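Local coordinates for protein-L-isoaspartate(D-aspartate) O-methyltransferase (Sulfolobus tokodaii, PDB 1VBF), which probably repairs damaged proteins by methylating L-isoaspartyl residues with S-adenosyl-L-methionine as methyl donor, at residues G123-E131 with L147-L155; P164-K175 with E186-R195. All blocks are in the same frame, centred on the assembly; numbering follows the deposited sequence.

Contact 1: residues G123-E131 with L147-L155; sequences GDGTLGYEE and LLCKPYEQL
Gln154 OE1 accepts the backbone N-H of Tyr129 at 2.5 Å, the donor tilted modestly from the carbonyl plane, while the NE2 of Gln154 donates to Leu127 O at 2.9 Å. The case illustrates how one carboxamide can read a bare backbone. In this Rossmann-like methyltransferase fold, the loop following strand 118-122 is tied to helix 149-154 of the beta-alpha-beta crossover that links the parallel strands 135-140 and 159-165. With CG set anti to its carbonyl carbon (chi1 -72°), Gln154 extends straight to the loop, and Leu127 O lies close to its amide plane; with one bond at OE1 and another at NE2, the amide is held against flipping. A leucine in its place would probably leave Leu127 O and Tyr129 N without these mates and let the turn shift. Gly128, with positive phi, passes where a side chain would strike Gln154 OE1. Beside it, Lys150 lays CB and CG along the Thr126 and Leu127 carbonyls, then sends NZ to Glu153 of the second subunit; Cys149 forms a disulfide with Cys149 of the same neighbour. At the N-cap, Leu148 CD2 meets Thr126 OG1 at 4.1 Å. A water donates to Thr126 O at 3.0 Å and accepts from Lys150 N at 2.7 Å.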
loop_
_atom_site.group_PDB
_atom_site.type_symbol
_atom_site.label_atom_id
_atom_site.label_comp_id
_atom_site.label_asym_id
_atom_site.label_seq_id
_atom_site.Cartn_x
_atom_site.Cartn_y
_atom_site.Cartn_z
ATOM N N GLY B 123 -0.869 -10.068 -37.179
ATOM C CA GLY B 123 -2.244 -9.818 -36.799
ATOM C C GLY B 123 -2.512 -9.964 -35.316
ATOM O O GLY B 123 -1.588 -10.051 -34.511
ATOM N N ASP B 124 -3.788 -9.993 -34.952
ATOM C CA ASP B 124 -4.227 -10.093 -33.570
ATOM C C ASP B 124 -4.136 -11.537 -33.120
ATOM O O ASP B 124 -5.002 -12.355 -33.449
ATOM C CB ASP B 124 -5.673 -9.605 -33.485
ATOM C CG ASP B 124 -6.232 -9.636 -32.077
ATOM O OD1 ASP B 124 -5.654 -10.280 -31.176
ATOM O OD2 ASP B 124 -7.285 -9.010 -31.875
ATOM N N GLY B 125 -3.104 -11.852 -32.354
ATOM C CA GLY B 125 -2.924 -13.215 -31.886
ATOM C C GLY B 125 -4.066 -13.729 -31.031
ATOM O O GLY B 125 -4.267 -14.935 -30.892
ATOM N N THR B 126 -4.809 -12.802 -30.441
ATOM C CA THR B 126 -5.955 -13.124 -29.606
ATOM C C THR B 126 -7.011 -13.890 -30.412
ATOM O O THR B 126 -7.865 -14.589 -29.858
ATOM C CB THR B 126 -6.507 -11.818 -29.046
ATOM O OG1 THR B 126 -5.888 -11.566 -27.783
ATOM C CG2 THR B 126 -7.998 -11.850 -28.916
ATOM N N LEU B 127 -6.925 -13.766 -31.731
ATOM C CA LEU B 127 -7.857 -14.442 -32.617
ATOM C C LEU B 127 -7.302 -15.805 -33.001
ATOM O O LEU B 127 -7.997 -16.632 -33.604
ATOM C CB LEU B 127 -8.070 -13.610 -33.881
ATOM C CG LEU B 127 -8.543 -12.189 -33.570
ATOM C CD1 LEU B 127 -8.517 -11.327 -34.821
ATOM C CD2 LEU B 127 -9.939 -12.254 -32.957
ATOM N N GLY B 128 -6.054 -16.051 -32.628
ATOM C CA GLY B 128 -5.444 -17.304 -33.008
ATOM C C GLY B 128 -5.372 -17.239 -34.514
ATOM O O GLY B 128 -5.086 -16.173 -35.054
ATOM N N TYR B 129 -5.638 -18.355 -35.190
ATOM C CA TYR B 129 -5.611 -18.407 -36.651
ATOM C C TYR B 129 -6.513 -19.515 -37.183
ATOM O O TYR B 129 -6.101 -20.651 -37.389
ATOM C CB TYR B 129 -4.194 -18.616 -37.177
ATOM C CG TYR B 129 -4.061 -18.213 -38.623
ATOM C CD1 TYR B 129 -4.266 -16.891 -39.013
ATOM C CD2 TYR B 129 -3.771 -19.154 -39.613
ATOM C CE1 TYR B 129 -4.190 -16.515 -40.341
ATOM C CE2 TYR B 129 -3.691 -18.783 -40.955
ATOM C CZ TYR B 129 -3.904 -17.463 -41.310
ATOM O OH TYR B 129 -3.860 -17.091 -42.626
ATOM N N GLU B 130 -7.761 -19.115 -37.394
ATOM C CA GLU B 130 -8.853 -19.957 -37.876
ATOM C C GLU B 130 -8.496 -20.860 -39.034
ATOM O O GLU B 130 -8.680 -22.056 -38.998
ATOM C CB GLU B 130 -10.032 -19.079 -38.337
ATOM C CG GLU B 130 -11.263 -19.112 -37.449
ATOM C CD GLU B 130 -11.715 -20.523 -37.152
ATOM O OE1 GLU B 130 -12.020 -21.261 -38.120
ATOM O OE2 GLU B 130 -11.766 -20.888 -35.950
ATOM N N GLU B 131 -8.002 -20.216 -40.077
ATOM C CA GLU B 131 -7.665 -20.805 -41.371
ATOM C C GLU B 131 -6.791 -22.046 -41.488
ATOM O O GLU B 131 -6.862 -22.718 -42.511
ATOM C CB GLU B 131 -7.149 -19.690 -42.263
ATOM C CG GLU B 131 -7.036 -18.346 -41.509
ATOM C CD GLU B 131 -7.980 -17.273 -42.026
ATOM O OE1 GLU B 131 -8.038 -17.090 -43.268
ATOM O OE2 GLU B 131 -8.655 -16.620 -41.196
ATOM N N LEU B 147 -8.530 -17.419 -20.214
ATOM C CA LEU B 147 -8.204 -18.441 -21.180
ATOM C C LEU B 147 -8.532 -17.859 -22.557
ATOM O O LEU B 147 -9.636 -17.371 -22.787
ATOM C CB LEU B 147 -9.080 -19.656 -20.917
ATOM C CG LEU B 147 -8.557 -21.058 -21.203
ATOM C CD1 LEU B 147 -9.759 -21.975 -21.440
ATOM C CD2 LEU B 147 -7.665 -21.056 -22.417
ATOM N N LEU B 148 -7.565 -17.890 -23.465
ATOM C CA LEU B 148 -7.785 -17.376 -24.802
ATOM C C LEU B 148 -8.714 -18.330 -25.526
ATOM O O LEU B 148 -8.380 -19.468 -25.813
ATOM C CB LEU B 148 -6.463 -17.237 -25.542
ATOM C CG LEU B 148 -5.607 -16.108 -24.990
ATOM C CD1 LEU B 148 -4.210 -16.220 -25.539
ATOM C CD2 LEU B 148 -6.226 -14.793 -25.357
ATOM N N CYS B 149 -9.897 -17.823 -25.809
ATOM C CA CYS B 149 -10.972 -18.532 -26.459
ATOM C C CYS B 149 -10.746 -19.014 -27.900
ATOM O O CYS B 149 -11.008 -20.172 -28.204
ATOM C CB CYS B 149 -12.163 -17.610 -26.353
ATOM S SG CYS B 149 -13.719 -17.910 -27.238
ATOM N N LYS B 150 -10.273 -18.153 -28.791
ATOM C CA LYS B 150 -10.049 -18.583 -30.170
ATOM C C LYS B 150 -9.013 -19.715 -30.254
ATOM O O LYS B 150 -9.271 -20.763 -30.849
ATOM C CB LYS B 150 -9.607 -17.406 -31.050
ATOM C CG LYS B 150 -10.644 -16.344 -31.198
ATOM C CD LYS B 150 -11.946 -16.925 -31.700
ATOM C CE LYS B 150 -12.966 -15.825 -31.921
ATOM N NZ LYS B 150 -14.229 -16.303 -32.540
ATOM N N PRO B 151 -7.817 -19.512 -29.669
ATOM C CA PRO B 151 -6.806 -20.577 -29.719
ATOM C C PRO B 151 -7.410 -21.877 -29.182
ATOM O O PRO B 151 -7.352 -22.918 -29.829
ATOM C CB PRO B 151 -5.707 -20.049 -28.812
ATOM C CG PRO B 151 -5.822 -18.559 -28.986
ATOM C CD PRO B 151 -7.311 -18.331 -28.953
ATOM N N TYR B 152 -8.009 -21.799 -27.998
ATOM C CA TYR B 152 -8.633 -22.965 -27.408
ATOM C C TYR B 152 -9.633 -23.631 -28.362
ATOM O O TYR B 152 -9.692 -24.865 -28.431
ATOM C CB TYR B 152 -9.351 -22.601 -26.106
ATOM C CG TYR B 152 -9.897 -23.812 -25.378
ATOM C CD1 TYR B 152 -9.075 -24.595 -24.578
ATOM C CD2 TYR B 152 -11.216 -24.216 -25.560
ATOM C CE1 TYR B 152 -9.555 -25.763 -23.982
ATOM C CE2 TYR B 152 -11.706 -25.372 -24.974
ATOM C CZ TYR B 152 -10.880 -26.151 -24.189
ATOM O OH TYR B 152 -11.378 -27.323 -23.638
ATOM N N GLU B 153 -10.424 -22.840 -29.086
ATOM C CA GLU B 153 -11.398 -23.441 -30.000
ATOM C C GLU B 153 -10.661 -24.111 -31.150
ATOM O O GLU B 153 -11.050 -25.180 -31.616
ATOM C CB GLU B 153 -12.357 -22.395 -30.586
ATOM C CG GLU B 153 -13.065 -21.524 -29.570
ATOM C CD GLU B 153 -13.946 -20.458 -30.219
ATOM O OE1 GLU B 153 -13.481 -19.762 -31.163
ATOM O OE2 GLU B 153 -15.106 -20.314 -29.764
ATOM N N GLN B 154 -9.592 -23.473 -31.605
ATOM C CA GLN B 154 -8.801 -24.000 -32.697
ATOM C C GLN B 154 -7.986 -25.273 -32.329
ATOM O O GLN B 154 -7.523 -26.005 -33.200
ATOM C CB GLN B 154 -7.913 -22.868 -33.219
ATOM C CG GLN B 154 -8.704 -21.805 -33.980
ATOM C CD GLN B 154 -8.003 -20.460 -34.051
ATOM O OE1 GLN B 154 -6.789 -20.380 -34.195
ATOM N NE2 GLN B 154 -8.777 -19.393 -33.966
ATOM N N LEU B 155 -7.832 -25.550 -31.043
ATOM C CA LEU B 155 -7.111 -26.744 -30.595
ATOM C C LEU B 155 -7.842 -28.026 -30.981
ATOM O O LEU B 155 -9.063 -28.044 -31.075
ATOM C CB LEU B 155 -6.978 -26.751 -29.073
ATOM C CG LEU B 155 -5.610 -26.504 -28.469
ATOM C CD1 LEU B 155 -5.651 -26.853 -26.996
ATOM C CD2 LEU B 155 -4.592 -27.355 -29.178
HETATM O O HOH W 1 -9.241 -15.914 -27.577
#

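Contact 2: residues P164-K175 with E186-R195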
loop_
_atom_site.group_PDB
_atom_site.type_symbol
_atom_site.label_atom_id
_atom_site.label_comp_id
_atom_site.label_asym_id
_atom_site.label_seq_id
_atom_site.Cartn_x
_atom_site.Cartn_y
_atom_site.Cartn_z
ATOM N N PRO B 164 0.174 -18.006 -20.106
ATOM C CA PRO B 164 0.166 -17.325 -18.808
ATOM C C PRO B 164 -1.177 -16.587 -18.684
ATOM O O PRO B 164 -1.551 -15.807 -19.569
ATOM C CB PRO B 164 1.320 -16.325 -18.909
ATOM C CG PRO B 164 1.983 -16.625 -20.237
ATOM C CD PRO B 164 0.923 -17.214 -21.092
ATOM N N ILE B 165 -1.914 -16.848 -17.612
ATOM C CA ILE B 165 -3.181 -16.163 -17.401
ATOM C C ILE B 165 -3.119 -15.280 -16.160
ATOM O O ILE B 165 -2.707 -15.716 -15.085
ATOM C CB ILE B 165 -4.363 -17.148 -17.209
ATOM C CG1 ILE B 165 -4.549 -18.004 -18.459
ATOM C CG2 ILE B 165 -5.652 -16.359 -16.903
ATOM C CD1 ILE B 165 -5.664 -18.984 -18.310
ATOM N N GLY B 166 -3.530 -14.034 -16.305
ATOM C CA GLY B 166 -3.527 -13.166 -15.157
ATOM C C GLY B 166 -3.495 -11.691 -15.445
ATOM O O GLY B 166 -2.861 -11.239 -16.393
ATOM N N VAL B 167 -4.245 -10.946 -14.644
ATOM C CA VAL B 167 -4.239 -9.490 -14.724
ATOM C C VAL B 167 -3.196 -9.264 -13.619
ATOM O O VAL B 167 -2.878 -10.199 -12.879
ATOM C CB VAL B 167 -5.628 -8.911 -14.352
ATOM C CG1 VAL B 167 -6.607 -9.210 -15.450
ATOM C CG2 VAL B 167 -6.141 -9.529 -13.072
ATOM N N GLY B 168 -2.612 -8.092 -13.495
ATOM C CA GLY B 168 -1.628 -7.959 -12.432
ATOM C C GLY B 168 -0.261 -8.360 -12.936
ATOM O O GLY B 168 -0.143 -9.232 -13.788
ATOM N N ARG B 169 0.766 -7.727 -12.383
ATOM C CA ARG B 169 2.145 -7.915 -12.792
ATOM C C ARG B 169 2.821 -9.259 -12.525
ATOM O O ARG B 169 4.004 -9.420 -12.807
ATOM C CB ARG B 169 2.975 -6.760 -12.230
ATOM C CG ARG B 169 2.095 -5.705 -11.573
ATOM C CD ARG B 169 2.273 -4.300 -12.109
ATOM N NE ARG B 169 3.477 -3.659 -11.584
ATOM C CZ ARG B 169 3.736 -3.433 -10.292
ATOM N NH1 ARG B 169 2.876 -3.793 -9.348
ATOM N NH2 ARG B 169 4.875 -2.849 -9.941
ATOM N N VAL B 170 2.089 -10.224 -11.988
ATOM C CA VAL B 170 2.642 -11.565 -11.769
ATOM C C VAL B 170 1.510 -12.519 -12.102
ATOM O O VAL B 170 0.469 -12.456 -11.479
ATOM C CB VAL B 170 3.071 -11.801 -10.315
ATOM C CG1 VAL B 170 3.488 -13.255 -10.122
ATOM C CG2 VAL B 170 4.230 -10.922 -9.987
ATOM N N GLN B 171 1.701 -13.406 -13.069
ATOM C CA GLN B 171 0.629 -14.302 -13.476
ATOM C C GLN B 171 0.921 -15.754 -13.189
ATOM O O GLN B 171 1.830 -16.070 -12.443
ATOM C CB GLN B 171 0.362 -14.130 -14.970
ATOM C CG GLN B 171 0.221 -12.685 -15.426
ATOM C CD GLN B 171 1.551 -12.021 -15.694
ATOM O OE1 GLN B 171 2.455 -12.629 -16.241
ATOM N NE2 GLN B 171 1.667 -10.758 -15.328
ATOM N N LYS B 172 0.146 -16.641 -13.791
ATOM C CA LYS B 172 0.353 -18.067 -13.605
ATOM C C LYS B 172 0.456 -18.741 -14.965
ATOM O O LYS B 172 -0.256 -18.383 -15.895
ATOM C CB LYS B 172 -0.805 -18.687 -12.829
ATOM C CG LYS B 172 -0.859 -18.348 -11.346
ATOM C CD LYS B 172 -2.313 -18.274 -10.913
ATOM C CE LYS B 172 -3.054 -17.227 -11.793
ATOM N NZ LYS B 172 -4.545 -17.241 -11.669
ATOM N N LEU B 173 1.351 -19.723 -15.063
ATOM C CA LEU B 173 1.575 -20.473 -16.292
ATOM C C LEU B 173 0.604 -21.655 -16.284
ATOM O O LEU B 173 0.574 -22.441 -15.339
ATOM C CB LEU B 173 3.042 -20.942 -16.323
ATOM C CG LEU B 173 3.836 -21.172 -17.626
ATOM C CD1 LEU B 173 4.002 -22.649 -17.858
ATOM C CD2 LEU B 173 3.146 -20.503 -18.791
ATOM N N TYR B 174 -0.206 -21.786 -17.321
ATOM C CA TYR B 174 -1.146 -22.892 -17.341
ATOM C C TYR B 174 -0.991 -23.862 -18.497
ATOM O O TYR B 174 -0.784 -23.456 -19.642
ATOM C CB TYR B 174 -2.584 -22.396 -17.386
ATOM C CG TYR B 174 -3.119 -21.829 -16.116
ATOM C CD1 TYR B 174 -2.951 -20.483 -15.804
ATOM C CD2 TYR B 174 -3.823 -22.639 -15.231
ATOM C CE1 TYR B 174 -3.473 -19.956 -14.638
ATOM C CE2 TYR B 174 -4.354 -22.122 -14.052
ATOM C CZ TYR B 174 -4.175 -20.784 -13.766
ATOM O OH TYR B 174 -4.693 -20.281 -12.600
ATOM N N LYS B 175 -1.112 -25.147 -18.185
ATOM C CA LYS B 175 -1.052 -26.186 -19.197
ATOM C C LYS B 175 -2.501 -26.682 -19.342
ATOM O O LYS B 175 -3.073 -27.301 -18.437
ATOM C CB LYS B 175 -0.119 -27.318 -18.755
ATOM C CG LYS B 175 0.016 -28.430 -19.779
ATOM C CD LYS B 175 0.963 -29.499 -19.288
ATOM C CE LYS B 175 1.039 -30.644 -20.267
ATOM N NZ LYS B 175 2.208 -31.492 -19.955
ATOM N N GLU B 186 -3.616 -27.101 -15.366
ATOM C CA GLU B 186 -2.587 -27.378 -14.400
ATOM C C GLU B 186 -1.697 -26.180 -14.250
ATOM O O GLU B 186 -1.058 -25.750 -15.190
ATOM C CB GLU B 186 -1.784 -28.585 -14.856
ATOM C CG GLU B 186 -0.487 -28.796 -14.136
ATOM C CD GLU B 186 0.288 -29.980 -14.705
ATOM O OE1 GLU B 186 0.020 -30.375 -15.865
ATOM O OE2 GLU B 186 1.178 -30.506 -14.001
ATOM N N ASN B 187 -1.683 -25.622 -13.054
ATOM C CA ASN B 187 -0.847 -24.477 -12.741
ATOM C C ASN B 187 0.589 -24.960 -12.711
ATOM O O ASN B 187 0.946 -25.823 -11.921
ATOM C CB ASN B 187 -1.205 -23.923 -11.369
ATOM C CG ASN B 187 -0.482 -22.643 -11.060
ATOM O OD1 ASN B 187 0.648 -22.434 -11.493
ATOM N ND2 ASN B 187 -1.126 -21.775 -10.291
ATOM N N LEU B 188 1.414 -24.400 -13.579
ATOM C CA LEU B 188 2.817 -24.782 -13.635
ATOM C C LEU B 188 3.686 -23.792 -12.882
ATOM O O LEU B 188 4.900 -23.904 -12.903
ATOM C CB LEU B 188 3.290 -24.872 -15.090
ATOM C CG LEU B 188 2.505 -25.853 -15.963
ATOM C CD1 LEU B 188 3.043 -25.817 -17.378
ATOM C CD2 LEU B 188 2.587 -27.256 -15.365
ATOM N N GLY B 189 3.081 -22.810 -12.232
ATOM C CA GLY B 189 3.884 -21.860 -11.492
ATOM C C GLY B 189 3.638 -20.396 -11.751
ATOM O O GLY B 189 2.846 -20.023 -12.605
ATOM N N GLU B 190 4.328 -19.556 -10.994
ATOM C CA GLU B 190 4.191 -18.118 -11.123
ATOM C C GLU B 190 5.167 -17.624 -12.169
ATOM O O GLU B 190 6.299 -18.084 -12.215
ATOM C CB GLU B 190 4.499 -17.430 -9.793
ATOM C CG GLU B 190 3.382 -17.434 -8.766
ATOM C CD GLU B 190 3.804 -16.742 -7.459
ATOM O OE1 GLU B 190 4.376 -15.618 -7.510
ATOM O OE2 GLU B 190 3.559 -17.320 -6.376
ATOM N N VAL B 191 4.728 -16.681 -12.991
ATOM C CA VAL B 191 5.565 -16.133 -14.048
ATOM C C VAL B 191 5.263 -14.654 -14.208
ATOM O O VAL B 191 4.315 -14.144 -13.627
ATOM C CB VAL B 191 5.289 -16.860 -15.387
ATOM C CG1 VAL B 191 5.752 -18.302 -15.310
ATOM C CG2 VAL B 191 3.801 -16.829 -15.691
HETATM N N MSE B 192 6.083 -13.959 -14.981
HETATM C CA MSE B 192 5.861 -12.541 -15.223
HETATM C C MSE B 192 5.986 -12.169 -16.686
HETATM O O MSE B 192 7.067 -11.813 -17.145
HETATM C CB MSE B 192 6.836 -11.699 -14.435
HETATM C CG MSE B 192 6.527 -11.657 -12.978
HETATM SE SE MSE B 192 7.834 -10.590 -12.041
HETATM C CE MSE B 192 7.852 -8.996 -13.204
ATOM N N PHE B 193 4.879 -12.231 -17.416
ATOM C CA PHE B 193 4.886 -11.892 -18.826
ATOM C C PHE B 193 4.243 -10.544 -19.048
ATOM O O PHE B 193 3.534 -10.051 -18.182
ATOM C CB PHE B 193 4.114 -12.927 -19.642
ATOM C CG PHE B 193 4.833 -14.223 -19.821
ATOM C CD1 PHE B 193 4.957 -15.113 -18.767
ATOM C CD2 PHE B 193 5.380 -14.567 -21.056
ATOM C CE1 PHE B 193 5.609 -16.332 -18.934
ATOM C CE2 PHE B 193 6.043 -15.794 -21.231
ATOM C CZ PHE B 193 6.154 -16.671 -20.168
ATOM N N GLY B 194 4.509 -9.961 -20.217
ATOM C CA GLY B 194 3.924 -8.691 -20.601
ATOM C C GLY B 194 2.513 -9.019 -21.053
ATOM O O GLY B 194 2.189 -10.181 -21.326
ATOM N N ARG B 195 1.663 -8.008 -21.131
ATOM C CA ARG B 195 0.280 -8.214 -21.510
ATOM C C ARG B 195 0.060 -8.402 -22.994
ATOM O O ARG B 195 0.660 -7.705 -23.813
ATOM C CB ARG B 195 -0.547 -7.030 -21.038
ATOM C CG ARG B 195 -0.762 -6.992 -19.553
ATOM C CD ARG B 195 -1.648 -5.843 -19.206
ATOM N NE ARG B 195 -2.306 -6.069 -17.930
ATOM C CZ ARG B 195 -3.295 -5.315 -17.469
ATOM N NH1 ARG B 195 -3.727 -4.288 -18.183
ATOM N NH2 ARG B 195 -3.853 -5.600 -16.300
HETATM O O HOH W 2 -1.676 -8.193 -16.417
HETATM O O HOH W 3 1.789 -31.974 -17.040
#
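Gln171 turns its CG anti to the carbonyl carbon (chi1 -48°) and then bends at chi2 (84°), which folds its amide back over the end of the hairpin to Phe193. There OE1 takes the Phe193 N-H at 2.7 Å, in the carbonyl plane and on a lone pair, while NE2 donates to Gly168 O at 2.8 Å. One side chain thus bonds both the connection before strand 171-177 and the exit of strand 184-191. These two strands form the antiparallel hairpin at the edge of the mixed sheet; in the classical class I methyltransferase order the last two strands are exchanged.

Gln171 and Val191 make a hydrogen-bonded pair, as do Lys175 and Glu186. Between them lies a beta bulge: Leu188 and Gly189 together face Leu173, whose O receives Leu188 N and whose N donates to Gly189 O. Asn187 OD1 accepts from Gly189 N in an Asx turn, and the backbone angles of Gly189 call for glycine. The bulge turns Leu188 toward its neighbour strand, where its CD1 meets Leu173 CD1 obliquely; Leu173 CB also rests against Val191 CG1 at 3.9 Å. Helix 56-65 packs on this face through Met62.

Pro164 CG sits over the centre of the Phe193 ring, 3.7 Å from its centroid and 14° off the normal, a CH-pi contact. At the far end Lys175 and Glu186 run side by side, joined through a water: Lys175 NZ donates to it at 3.0 Å and Glu186 OE1 accepts from it at 2.7 Å, while NZ also reaches Glu65 O. On one face, then, apolar contacts of Leu173, Leu188 and Val191 lie between a directed amide at the strand exit and two opposite charges held apart by water, their attraction probably screened.

Overall arrangement
Contact 1 and contact 2 come in series along the chain, their centres about 18 Å apart and about 14 Å and 11 Å from the centre of the chain. They meet directly where Leu147 N lies 3.8 Å from Ile165 CD1. Contact 1 flanks the parallel part of the sheet, while contact 2 belongs to the antiparallel hairpin added beyond strand 159-165. Both touch the second subunit, contact 1 through the disulfide and contact 2 through Val167 N, which bonds Asp204 of that subunit; in contact 2, Arg169 pairs with Asp208 of its own chain and with Asp208 of a third subunit. No cofactor takes part in either contact, and both are best read as fold and assembly packing.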